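Local coordinates for protein transcriptional regulator (TetR/AcrR family) (Bacillus halodurans, PDB 5GP9) that probably represses genes of fatty acid degradation as a DNA-binding regulator of the TetR family, its hold on operator DNA presumably responding to a fatty-acyl effector, at residues Leu86-Phe91 / Ala178-Val183; Gly125-Leu130 / Met155-Leu160. All blocks are in the same frame, centred on the assembly; numbering follows the deposited sequence.

Contact 1: Leu86-Phe91 / Ala178-Val183. With PLM (palmitic acid), chain E.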
loop_
_atom_site.group_PDB
_atom_site.type_symbol
_atom_site.label_atom_id
_atom_site.label_comp_id
_atom_site.label_asym_id
_atom_site.label_seq_id
_atom_site.Cartn_x
_atom_site.Cartn_y
_atom_site.Cartn_z
ATOM N N LEU A 86 -2.268 4.159 18.872
ATOM C CA LEU A 86 -2.766 3.803 17.527
ATOM C C LEU A 86 -1.767 2.877 16.832
ATOM O O LEU A 86 -2.189 1.834 16.323
ATOM C CB LEU A 86 -3.056 5.060 16.688
ATOM C CG LEU A 86 -3.678 4.806 15.302
ATOM C CD1 LEU A 86 -4.763 5.835 14.949
ATOM C CD2 LEU A 86 -2.523 4.834 14.330
ATOM N N VAL A 87 -0.483 3.200 16.830
ATOM C CA VAL A 87 0.534 2.320 16.212
ATOM C C VAL A 87 0.554 0.930 16.871
ATOM O O VAL A 87 0.569 -0.100 16.228
ATOM C CB VAL A 87 1.905 3.000 16.251
ATOM C CG1 VAL A 87 2.992 2.120 15.742
ATOM C CG2 VAL A 87 1.827 4.319 15.419
ATOM N N ASN A 88 0.560 0.952 18.195
ATOM C CA ASN A 88 0.575 -0.254 18.962
ATOM C C ASN A 88 -0.633 -1.136 18.728
ATOM O O ASN A 88 -0.449 -2.310 18.458
ATOM C CB ASN A 88 0.794 0.099 20.431
ATOM C CG ASN A 88 0.882 -1.125 21.284
ATOM O OD1 ASN A 88 1.820 -1.943 21.123
ATOM N ND2 ASN A 88 -0.141 -1.332 22.126
ATOM N N MET A 89 -1.850 -0.585 18.673
ATOM C CA MET A 89 -3.058 -1.363 18.379
ATOM C C MET A 89 -3.157 -1.848 16.936
ATOM O O MET A 89 -3.619 -2.953 16.700
ATOM C CB MET A 89 -4.301 -0.546 18.726
ATOM C CG MET A 89 -4.512 -0.362 20.220
ATOM S SD MET A 89 -5.057 -1.923 21.003
ATOM C CE MET A 89 -6.420 -2.388 19.960
ATOM N N HIS A 90 -2.692 -1.069 15.951
ATOM C CA HIS A 90 -2.625 -1.563 14.598
ATOM C C HIS A 90 -1.764 -2.811 14.480
ATOM O O HIS A 90 -2.160 -3.816 13.884
ATOM C CB HIS A 90 -2.156 -0.391 13.666
ATOM C CG HIS A 90 -2.206 -0.665 12.183
ATOM N ND1 HIS A 90 -2.682 0.256 11.275
ATOM C CD2 HIS A 90 -1.869 -1.750 11.449
ATOM C CE1 HIS A 90 -2.553 -0.226 10.055
ATOM N NE2 HIS A 90 -2.090 -1.448 10.127
ATOM N N PHE A 91 -0.563 -2.755 15.067
ATOM C CA PHE A 91 0.421 -3.794 14.914
ATOM C C PHE A 91 -0.067 -4.987 15.782
ATOM O O PHE A 91 0.082 -6.162 15.341
ATOM C CB PHE A 91 1.829 -3.289 15.364
ATOM C CG PHE A 91 2.560 -2.454 14.305
ATOM C CD1 PHE A 91 1.929 -2.050 13.124
ATOM C CD2 PHE A 91 3.801 -2.020 14.540
ATOM C CE1 PHE A 91 2.600 -1.274 12.186
ATOM C CE2 PHE A 91 4.483 -1.226 13.665
ATOM C CZ PHE A 91 3.874 -0.823 12.471
ATOM N N ALA A 178 7.646 -5.352 18.020
ATOM C CA ALA A 178 8.962 -4.724 18.299
ATOM C C ALA A 178 9.267 -3.433 17.489
ATOM O O ALA A 178 10.239 -2.719 17.742
ATOM C CB ALA A 178 10.063 -5.732 18.054
ATOM N N LEU A 179 8.444 -3.165 16.464
ATOM C CA LEU A 179 8.627 -1.954 15.620
ATOM C C LEU A 179 7.741 -0.762 16.038
ATOM O O LEU A 179 7.867 0.336 15.526
ATOM C CB LEU A 179 8.324 -2.348 14.185
ATOM C CG LEU A 179 9.212 -3.424 13.655
ATOM C CD1 LEU A 179 8.768 -3.685 12.217
ATOM C CD2 LEU A 179 10.676 -2.995 13.685
ATOM N N VAL A 180 6.886 -0.975 17.032
ATOM C CA VAL A 180 5.984 0.050 17.515
ATOM C C VAL A 180 6.727 1.301 17.874
ATOM O O VAL A 180 6.409 2.371 17.367
ATOM C CB VAL A 180 5.077 -0.450 18.687
ATOM C CG1 VAL A 180 4.277 0.681 19.337
ATOM C CG2 VAL A 180 4.032 -1.459 18.214
ATOM N N LYS A 181 7.725 1.203 18.765
ATOM C CA LYS A 181 8.405 2.417 19.189
ATOM C C LYS A 181 9.135 3.072 18.060
ATOM O O LYS A 181 8.955 4.272 17.881
ATOM C CB LYS A 181 9.257 2.179 20.429
ATOM C CG LYS A 181 10.139 3.325 20.843
ATOM C CD LYS A 181 11.142 2.820 21.881
ATOM C CE LYS A 181 12.178 3.840 22.291
ATOM N NZ LYS A 181 11.663 4.676 23.394
ATOM N N PRO A 182 9.972 2.340 17.297
ATOM C CA PRO A 182 10.675 3.025 16.216
ATOM C C PRO A 182 9.774 3.636 15.123
ATOM O O PRO A 182 10.107 4.707 14.625
ATOM C CB PRO A 182 11.618 1.975 15.650
ATOM C CG PRO A 182 11.319 0.727 16.296
ATOM C CD PRO A 182 10.447 0.952 17.472
ATOM N N VAL A 183 8.635 3.015 14.840
ATOM C CA VAL A 183 7.726 3.603 13.778
ATOM C C VAL A 183 7.109 4.878 14.298
ATOM O O VAL A 183 7.103 5.865 13.636
ATOM C CB VAL A 183 6.656 2.598 13.335
ATOM C CG1 VAL A 183 5.592 3.285 12.513
ATOM C CG2 VAL A 183 7.278 1.435 12.574
HETATM C C1 PLM E . -4.450 1.647 -0.021
HETATM O O1 PLM E . -3.601 1.816 0.879
HETATM O O2 PLM E . -4.225 2.090 -1.147
HETATM C C2 PLM E . -5.768 0.909 0.227
HETATM C C3 PLM E . -5.529 -0.567 0.615
HETATM C C4 PLM E . -6.771 -1.492 0.656
HETATM C C5 PLM E . -7.328 -2.055 1.998
HETATM C C6 PLM E . -6.404 -1.958 3.210
HETATM C C7 PLM E . -6.778 -2.818 4.406
HETATM C C8 PLM E . -5.678 -2.713 5.411
HETATM C C9 PLM E . -6.019 -1.981 6.668
HETATM C CA PLM E . -5.621 -2.809 7.819
HETATM C CB PLM E . -5.779 -1.929 9.042
HETATM C CC PLM E . -5.439 -2.762 10.263
HETATM C CD PLM E . -6.289 -4.037 10.221
HETATM C CE PLM E . -7.038 -4.430 11.468
HETATM C CF PLM E . -8.282 -5.178 10.991
HETATM C CG PLM E . -8.956 -5.744 12.193
#

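Contact 2: Gly125-Leu130 / Met155-Leu160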
loop_
_atom_site.group_PDB
_atom_site.type_symbol
_atom_site.label_atom_id
_atom_site.label_comp_id
_atom_site.label_asym_id
_atom_site.label_seq_id
_atom_site.Cartn_x
_atom_site.Cartn_y
_atom_site.Cartn_z
ATOM N N GLY A 125 -13.404 4.711 7.929
ATOM C CA GLY A 125 -13.608 4.836 9.359
ATOM C C GLY A 125 -12.310 4.959 10.189
ATOM O O GLY A 125 -12.206 5.779 11.106
ATOM N N TYR A 126 -11.304 4.200 9.785
ATOM C CA TYR A 126 -10.010 4.233 10.494
ATOM C C TYR A 126 -9.278 5.547 10.119
ATOM O O TYR A 126 -8.727 6.266 10.941
ATOM C CB TYR A 126 -9.205 3.028 10.071
ATOM C CG TYR A 126 -7.831 2.887 10.676
ATOM C CD1 TYR A 126 -7.543 3.305 11.972
ATOM C CD2 TYR A 126 -6.835 2.331 9.980
ATOM C CE1 TYR A 126 -6.279 3.145 12.512
ATOM C CE2 TYR A 126 -5.590 2.148 10.500
ATOM C CZ TYR A 126 -5.304 2.571 11.766
ATOM O OH TYR A 126 -4.017 2.386 12.301
ATOM N N LEU A 127 -9.314 5.874 8.825
ATOM C CA LEU A 127 -8.765 7.175 8.334
ATOM C C LEU A 127 -9.388 8.385 9.021
ATOM O O LEU A 127 -8.674 9.250 9.363
ATOM C CB LEU A 127 -8.809 7.319 6.804
ATOM C CG LEU A 127 -8.188 6.165 5.980
ATOM C CD1 LEU A 127 -8.337 6.354 4.452
ATOM C CD2 LEU A 127 -6.735 5.950 6.380
ATOM N N ASN A 128 -10.701 8.388 9.289
ATOM C CA ASN A 128 -11.335 9.482 10.083
ATOM C C ASN A 128 -10.843 9.584 11.518
ATOM O O ASN A 128 -10.646 10.673 12.045
ATOM C CB ASN A 128 -12.852 9.317 10.091
ATOM C CG ASN A 128 -13.488 9.529 8.720
ATOM O OD1 ASN A 128 -12.877 10.019 7.772
ATOM N ND2 ASN A 128 -14.753 9.104 8.619
ATOM N N LEU A 129 -10.571 8.452 12.146
ATOM C CA LEU A 129 -9.938 8.426 13.441
ATOM C C LEU A 129 -8.547 9.027 13.414
ATOM O O LEU A 129 -8.180 9.803 14.259
ATOM C CB LEU A 129 -9.863 6.976 13.989
ATOM C CG LEU A 129 -9.164 6.900 15.332
ATOM C CD1 LEU A 129 -9.947 7.716 16.364
ATOM C CD2 LEU A 129 -9.024 5.443 15.731
ATOM N N LEU A 130 -7.749 8.631 12.436
ATOM C CA LEU A 130 -6.454 9.260 12.214
ATOM C C LEU A 130 -6.593 10.817 12.102
ATOM O O LEU A 130 -5.885 11.572 12.726
ATOM C CB LEU A 130 -5.772 8.708 10.953
ATOM C CG LEU A 130 -4.893 7.454 11.082
ATOM C CD1 LEU A 130 -4.334 7.020 9.741
ATOM C CD2 LEU A 130 -3.713 7.616 12.028
ATOM N N MET A 155 0.532 9.642 5.108
ATOM C CA MET A 155 1.880 9.218 5.586
ATOM C C MET A 155 1.737 8.203 6.732
ATOM O O MET A 155 2.434 7.202 6.767
ATOM C CB MET A 155 2.663 10.454 6.046
ATOM C CG MET A 155 4.067 10.051 6.524
ATOM S SD MET A 155 5.189 11.308 7.185
ATOM C CE MET A 155 4.171 11.514 8.518
ATOM N N ILE A 156 0.898 8.440 7.721
ATOM C CA ILE A 156 0.782 7.505 8.816
ATOM C C ILE A 156 0.262 6.128 8.327
ATOM O O ILE A 156 0.793 5.039 8.627
ATOM C CB ILE A 156 -0.139 8.070 9.918
ATOM C CG1 ILE A 156 0.519 9.281 10.626
ATOM C CG2 ILE A 156 -0.428 6.984 10.970
ATOM C CD1 ILE A 156 -0.434 10.026 11.482
ATOM N N PHE A 157 -0.874 6.152 7.627
ATOM C CA PHE A 157 -1.470 4.948 7.161
ATOM C C PHE A 157 -0.573 4.280 6.205
ATOM O O PHE A 157 -0.392 3.027 6.279
ATOM C CB PHE A 157 -2.836 5.165 6.522
ATOM C CG PHE A 157 -3.408 3.887 6.042
ATOM C CD1 PHE A 157 -3.925 2.946 6.965
ATOM C CD2 PHE A 157 -3.283 3.515 4.700
ATOM C CE1 PHE A 157 -4.310 1.683 6.505
ATOM C CE2 PHE A 157 -3.692 2.295 4.250
ATOM C CZ PHE A 157 -4.191 1.375 5.147
ATOM N N GLY A 158 0.002 5.058 5.230
ATOM C CA GLY A 158 0.781 4.395 4.225
ATOM C C GLY A 158 2.008 3.716 4.831
ATOM O O GLY A 158 2.438 2.660 4.407
ATOM N N THR A 159 2.558 4.388 5.824
ATOM C CA THR A 159 3.717 3.838 6.550
ATOM C C THR A 159 3.377 2.578 7.318
ATOM O O THR A 159 4.094 1.533 7.194
ATOM C CB THR A 159 4.405 4.916 7.454
ATOM O OG1 THR A 159 4.942 5.925 6.628
ATOM C CG2 THR A 159 5.585 4.284 8.144
ATOM N N LEU A 160 2.381 2.645 8.153
ATOM C CA LEU A 160 1.988 1.452 8.969
ATOM C C LEU A 160 1.621 0.261 8.102
ATOM O O LEU A 160 2.065 -0.847 8.270
ATOM C CB LEU A 160 0.851 1.811 9.855
ATOM C CG LEU A 160 1.035 2.863 10.927
ATOM C CD1 LEU A 160 -0.211 3.103 11.778
ATOM C CD2 LEU A 160 2.215 2.557 11.823
#

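Contact 1: Leu86-Phe91 / Ala178-Val183
Val180 lays its two methyls against helix 79-95, CG2 beside the Phe91 ring, 3.7 Å from CD2, and CG1 over CA and CB of Asn88, 3.7 Å from CB. A chi1 of 171° turns CG1 toward Asn88 and Val87 and leaves CG2, anti to the carbonyl carbon, to meet Phe91. Here the two helices are close: the CA atoms of Asn88 and Val180 lie 5.6 Å apart, near enough for side chains to rest on main chain. Val87 uses that closeness, its CG1 sitting 3.8 Å from the carbonyl O of Val180 and also meeting the CG1 methyl of Val183.

Phe91, one turn on from Val87, carries the other half of the contact. Val183 CG2 comes to the ring's edge, near its plane, 4.0 Å from CE2, while Leu179 CB approaches the same CE2 of Phe91 obliquely and its side chain crosses that of Phe91 at about a right angle. Val163 and Val164 of helix 149-169 also pack on Phe91, so the ring, carried by helix 79-95, meets both helix 149-169 and the start of helix 180-189. At the partly exposed border, Asn88 OD1 lies 3.7 Å from Val180 CG2, an ordinary van der Waals touch. Leu179, Pro182 and Val183 also pack on Arg150 or Leu151 of the second subunit, which places the start of helix 180-189 at the dimer interface.

Another side of helix 79-95 meets the bound palmitic acid. The tail carbon CC lies over one face of the His90 imidazole, offset toward the rim and 3.6 Å from NE2, and His90 ND1 is hydrogen-bonded to Tyr126 OH. No hydrogen bond joins the two segments, so dispersion and close fit bind them: helix 79-95 meets the acyl chain with His90 and helix 180-189 with Val87, Asn88 and Phe91.

Contact 2: Gly125-Leu130 / Met155-Leu160
Tyr126 reaches across to Phe157 and Leu160 inside the all-helical ligand-binding domain of this TetR-family protein, where segments 125-130 and 155-160 of helices 113-139 and 149-169 run at 125° to each other, axes 10.9 Å apart. That spacing is bridged by long side chains. The phenol extends from a CG anti to the backbone N (chi1 179°), and its CE2 meets the edge of the Phe157 ring in plane, 4.0 Å from CD1. On the Tyr126 side the approach is oblique.

Leu127 sets its CD2 methyl into the angle between the CB and ring of Phe157, 3.9 Å from CG. Leu130 is the forked bump: CD1 fits against Phe157 CB, while the Leu130 and Ile156 side chains slide past each other in opposite directions, Leu130 CD2 3.5 Å from Ile156 CG2, the tightest touch between the segments. The base and one ring edge of Phe157 thus fit between Tyr126, Leu127 and Leu130, and its side chain also touches the bound palmitic acid. Past the ring, the Tyr126 hydroxyl, bonded to His90, lies 3.9 Å from Leu160 CD1. Behind this face, Thr159 OG1 donates to Met155 O at 2.8 Å, from the opposite face of that carbonyl to Thr159 N.

How the contacts relate
Both contacts are buried, apolar joints within the C-terminal ligand-binding domain, and contact 2 is nested in the loop that contact 1 closes. They use four different helices, yet touch directly: the bond between His90 and Tyr126 bridges them, and Val183 CG1 packs on Leu160 CD2. Contact 2 lies nearer the chain centre and bridges widely spaced helices with long leucines and aromatic rings. Contact 1, farther out, sets valines and one phenylalanine close to backbone, with Asn88 and Leu179 partly exposed, against Leu127 alone among the touching residues of contact 2. Palmitic acid touches His90 of one and Phe157 of the other, and both contacts also meet the second subunit.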